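PDB 4UPK: phosphonate monoester hydrolase from Ruegeria pomeroyi, which belongs to the sulfatase family of the alkaline phosphatase clan, alpha/beta enzymes built round a central mixed beta-sheet. Local coordinates for residues T111-Y123 / M395-A409. Residues are numbered along the deposited sequence; the frame is centred on the assembly and turned at random.
Sequences TPNIATEMRKAGY and MPTILDWVGQEIPNA
Two parallel helices of the sulfatase-type alpha/beta fold lie side by side here, helix 114-120 and the 395-402 part of helix 394-402, the axes of these segments 10.6 Å apart and only 5° from alignment. Ile114 begins the apolar seam: its CG1 stands anti to the backbone N (chi1 -167°), which carries CD1 into the second helix, 3.8 Å from Ile398 CB and close to Met395 CG and Leu399 CD2. The extended Met395 chain answers by running to the start of the first helix, where its CE lies 3.6 Å from Asn113 C. That start is closed by a capping box: Thr116 N donates to Asn113 OD1 from above the carbonyl plane, and Asn113 N returns a nearly straight hydrogen bond to Thr116 OG1 (169°). One turn on, Glu117 CB rests 3.7 Å from Leu399 CD2, while its carboxylate lies against the Pro407 ring, Glu117 OE1 3.6 Å from Pro407 CG; Lys120 NZ bridges to the syn lone pair of this OE1 at 2.9 Å. Met118, bent at chi2 and chi3, curls back so that SD meets Val402 CG2 at 3.8 Å and CE sits over the centre of the Tyr123 ring. Both helices end in Schellman motifs, at Gly122 and Gly403; just beyond the latter, Gln404 folds its amide beside Lys120 CB and Ala121, and its CG packs 3.4 Å from Glu117 O. Beneath the pair runs the central sheet: Met118, Ile398 and Val402 touch Val36 of strand 35-41, Ile114 and Tyr123 reach Phe234 of strand 234-239, and Tyr123 OH hydrogen-bonds to Ser34 O, just before strand 35-41.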
# COMPACT_ATOMS: atom_id res chain seq x y z
N THR A 111 4.27 5.48 10.43
CA THR A 111 4.35 6.01 11.80
C THR A 111 3.42 7.22 11.94
O THR A 111 3.62 8.22 11.25
CB THR A 111 5.80 6.35 12.20
OG1 THR A 111 6.61 5.19 12.03
CG2 THR A 111 5.92 6.81 13.65
N PRO A 112 2.40 7.15 12.83
CA PRO A 112 1.53 8.31 13.02
C PRO A 112 2.31 9.51 13.56
O PRO A 112 3.19 9.35 14.40
CB PRO A 112 0.48 7.80 14.02
CG PRO A 112 0.57 6.33 13.97
CD PRO A 112 2.01 6.05 13.72
N ASN A 113 2.05 10.69 13.02
CA ASN A 113 2.74 11.90 13.45
C ASN A 113 1.73 13.02 13.65
O ASN A 113 0.55 12.83 13.35
CB ASN A 113 3.89 12.28 12.50
CG ASN A 113 3.50 12.59 11.07
OD1 ASN A 113 2.74 13.52 10.78
ND2 ASN A 113 4.10 11.90 10.12
N ILE A 114 2.18 14.18 14.20
CA ILE A 114 1.31 15.34 14.44
C ILE A 114 0.59 15.82 13.16
O ILE A 114 -0.58 16.14 13.23
CB ILE A 114 2.02 16.48 15.25
CG1 ILE A 114 1.03 17.56 15.79
CG2 ILE A 114 3.19 17.11 14.49
CD1 ILE A 114 0.08 17.09 16.89
N ALA A 115 1.27 15.82 12.00
CA ALA A 115 0.70 16.28 10.73
C ALA A 115 -0.38 15.33 10.19
O ALA A 115 -1.48 15.78 9.84
CB ALA A 115 1.80 16.50 9.70
N THR A 116 -0.10 14.01 10.16
CA THR A 116 -1.05 12.99 9.70
C THR A 116 -2.32 12.99 10.56
O THR A 116 -3.43 12.89 10.02
CB THR A 116 -0.41 11.60 9.64
OG1 THR A 116 0.10 11.25 10.93
CG2 THR A 116 0.68 11.49 8.57
N GLU A 117 -2.15 13.13 11.88
CA GLU A 117 -3.26 13.15 12.83
C GLU A 117 -4.05 14.45 12.77
O GLU A 117 -5.27 14.39 12.86
CB GLU A 117 -2.80 12.77 14.25
CG GLU A 117 -2.21 11.37 14.38
CD GLU A 117 -2.84 10.26 13.57
OE1 GLU A 117 -3.93 9.78 13.96
OE2 GLU A 117 -2.23 9.86 12.55
N MET A 118 -3.37 15.61 12.56
CA MET A 118 -4.02 16.91 12.38
C MET A 118 -4.78 16.97 11.07
O MET A 118 -5.80 17.66 11.01
CB MET A 118 -3.02 18.08 12.49
CG MET A 118 -2.57 18.38 13.93
SD MET A 118 -3.86 19.06 15.00
CE MET A 118 -3.80 20.78 14.56
N ARG A 119 -4.33 16.23 10.03
CA ARG A 119 -5.02 16.14 8.73
C ARG A 119 -6.38 15.44 8.87
O ARG A 119 -7.33 15.80 8.16
CB ARG A 119 -4.15 15.41 7.70
CG ARG A 119 -3.08 16.31 7.10
CD ARG A 119 -2.64 15.77 5.76
NE ARG A 119 -1.68 16.65 5.12
CZ ARG A 119 -1.73 17.02 3.84
NH1 ARG A 119 -2.72 16.61 3.06
NH2 ARG A 119 -0.79 17.81 3.34
N LYS A 120 -6.46 14.47 9.81
CA LYS A 120 -7.69 13.75 10.17
C LYS A 120 -8.69 14.71 10.84
O LYS A 120 -9.90 14.55 10.67
CB LYS A 120 -7.40 12.55 11.08
CG LYS A 120 -6.56 11.44 10.43
CD LYS A 120 -6.32 10.30 11.40
CE LYS A 120 -5.45 9.23 10.80
NZ LYS A 120 -5.03 8.21 11.80
N ALA A 121 -8.18 15.74 11.54
CA ALA A 121 -8.95 16.80 12.20
C ALA A 121 -9.34 17.95 11.22
O ALA A 121 -10.03 18.90 11.62
CB ALA A 121 -8.17 17.35 13.40
N GLY A 122 -8.92 17.83 9.94
CA GLY A 122 -9.25 18.77 8.87
C GLY A 122 -8.26 19.90 8.67
O GLY A 122 -8.53 20.83 7.90
N TYR A 123 -7.11 19.83 9.35
CA TYR A 123 -6.06 20.84 9.25
C TYR A 123 -5.06 20.56 8.14
O TYR A 123 -4.71 19.40 7.89
CB TYR A 123 -5.28 20.93 10.57
CG TYR A 123 -6.03 21.57 11.71
CD1 TYR A 123 -6.81 20.81 12.58
CD2 TYR A 123 -5.91 22.94 11.97
CE1 TYR A 123 -7.49 21.40 13.65
CE2 TYR A 123 -6.59 23.54 13.03
CZ TYR A 123 -7.38 22.76 13.87
OH TYR A 123 -8.01 23.35 14.93
N MET A 395 2.90 16.44 21.09
CA MET A 395 1.95 15.91 20.11
C MET A 395 0.59 15.56 20.79
O MET A 395 -0.43 16.08 20.33
CB MET A 395 2.53 14.71 19.30
CG MET A 395 1.47 13.76 18.76
SD MET A 395 2.12 12.66 17.52
CE MET A 395 0.62 11.95 16.87
N PRO A 396 0.54 14.76 21.90
CA PRO A 396 -0.76 14.46 22.52
C PRO A 396 -1.49 15.66 23.12
O PRO A 396 -2.72 15.66 23.15
CB PRO A 396 -0.42 13.39 23.58
CG PRO A 396 1.01 13.60 23.88
CD PRO A 396 1.63 14.03 22.59
N THR A 397 -0.75 16.72 23.53
CA THR A 397 -1.34 17.95 24.05
C THR A 397 -2.16 18.66 22.94
O THR A 397 -3.30 19.08 23.17
CB THR A 397 -0.27 18.84 24.65
OG1 THR A 397 0.47 18.11 25.63
CG2 THR A 397 -0.83 20.12 25.27
N ILE A 398 -1.56 18.79 21.73
CA ILE A 398 -2.15 19.44 20.57
C ILE A 398 -3.40 18.71 20.14
O ILE A 398 -4.45 19.34 20.03
CB ILE A 398 -1.12 19.64 19.40
CG1 ILE A 398 0.08 20.52 19.84
CG2 ILE A 398 -1.80 20.22 18.15
CD1 ILE A 398 1.40 20.25 19.06
N LEU A 399 -3.30 17.36 19.93
CA LEU A 399 -4.42 16.51 19.52
C LEU A 399 -5.59 16.58 20.49
O LEU A 399 -6.74 16.71 20.05
CB LEU A 399 -3.99 15.05 19.27
CG LEU A 399 -2.98 14.81 18.12
CD1 LEU A 399 -2.66 13.34 17.99
CD2 LEU A 399 -3.48 15.41 16.77
N ASP A 400 -5.29 16.52 21.80
CA ASP A 400 -6.29 16.61 22.86
C ASP A 400 -7.04 17.94 22.72
O ASP A 400 -8.27 17.93 22.59
CB ASP A 400 -5.58 16.50 24.23
CG ASP A 400 -6.45 16.57 25.48
OD1 ASP A 400 -7.69 16.64 25.34
OD2 ASP A 400 -5.88 16.54 26.60
N TRP A 401 -6.29 19.07 22.65
CA TRP A 401 -6.84 20.42 22.52
C TRP A 401 -7.74 20.63 21.28
O TRP A 401 -8.76 21.31 21.40
CB TRP A 401 -5.72 21.46 22.62
CG TRP A 401 -6.21 22.87 22.72
CD1 TRP A 401 -6.57 23.54 23.85
CD2 TRP A 401 -6.39 23.79 21.63
NE1 TRP A 401 -6.95 24.83 23.54
CE2 TRP A 401 -6.88 25.00 22.18
CE3 TRP A 401 -6.22 23.70 20.24
CZ2 TRP A 401 -7.16 26.12 21.39
CZ3 TRP A 401 -6.49 24.82 19.46
CH2 TRP A 401 -6.96 26.01 20.03
N VAL A 402 -7.40 20.02 20.13
CA VAL A 402 -8.21 20.12 18.91
C VAL A 402 -9.39 19.11 18.92
O VAL A 402 -10.31 19.21 18.10
CB VAL A 402 -7.38 20.05 17.58
CG1 VAL A 402 -6.27 21.10 17.57
CG2 VAL A 402 -6.80 18.66 17.33
N GLY A 403 -9.33 18.14 19.84
CA GLY A 403 -10.34 17.11 20.00
C GLY A 403 -10.18 15.94 19.04
O GLY A 403 -11.17 15.34 18.63
N GLN A 404 -8.93 15.63 18.67
CA GLN A 404 -8.58 14.54 17.76
C GLN A 404 -8.00 13.38 18.56
O GLN A 404 -7.20 13.61 19.47
CB GLN A 404 -7.57 15.04 16.69
CG GLN A 404 -7.18 14.01 15.63
CD GLN A 404 -8.34 13.46 14.83
OE1 GLN A 404 -9.27 14.18 14.42
NE2 GLN A 404 -8.30 12.15 14.55
N GLU A 405 -8.42 12.14 18.22
CA GLU A 405 -7.99 10.90 18.86
C GLU A 405 -6.47 10.79 18.85
O GLU A 405 -5.83 11.04 17.82
CB GLU A 405 -8.59 9.69 18.12
CG GLU A 405 -8.43 8.37 18.86
CD GLU A 405 -8.95 7.13 18.16
OE1 GLU A 405 -9.73 7.25 17.19
OE2 GLU A 405 -8.58 6.01 18.60
N ILE A 406 -5.89 10.46 20.02
CA ILE A 406 -4.46 10.27 20.13
C ILE A 406 -4.20 8.78 19.84
O ILE A 406 -4.76 7.92 20.53
CB ILE A 406 -3.85 10.71 21.51
CG1 ILE A 406 -4.25 12.16 21.90
CG2 ILE A 406 -2.32 10.52 21.51
CD1 ILE A 406 -4.16 12.47 23.39
N PRO A 407 -3.35 8.45 18.83
CA PRO A 407 -3.02 7.03 18.59
C PRO A 407 -2.35 6.38 19.81
O PRO A 407 -1.66 7.07 20.58
CB PRO A 407 -2.03 7.11 17.40
CG PRO A 407 -2.23 8.41 16.80
CD PRO A 407 -2.61 9.33 17.91
N ASN A 408 -2.54 5.04 19.98
CA ASN A 408 -1.93 4.24 21.06
C ASN A 408 -0.39 4.18 20.93
O ASN A 408 0.29 4.03 21.94
CB ASN A 408 -2.53 2.83 21.10
CG ASN A 408 -3.86 2.72 21.80
OD1 ASN A 408 -4.34 3.63 22.48
ND2 ASN A 408 -4.47 1.54 21.70
N ALA A 409 0.14 4.33 19.69
CA ALA A 409 1.59 4.37 19.41
C ALA A 409 2.31 5.50 20.19
O ALA A 409 3.49 5.38 20.50
CB ALA A 409 1.82 4.56 17.92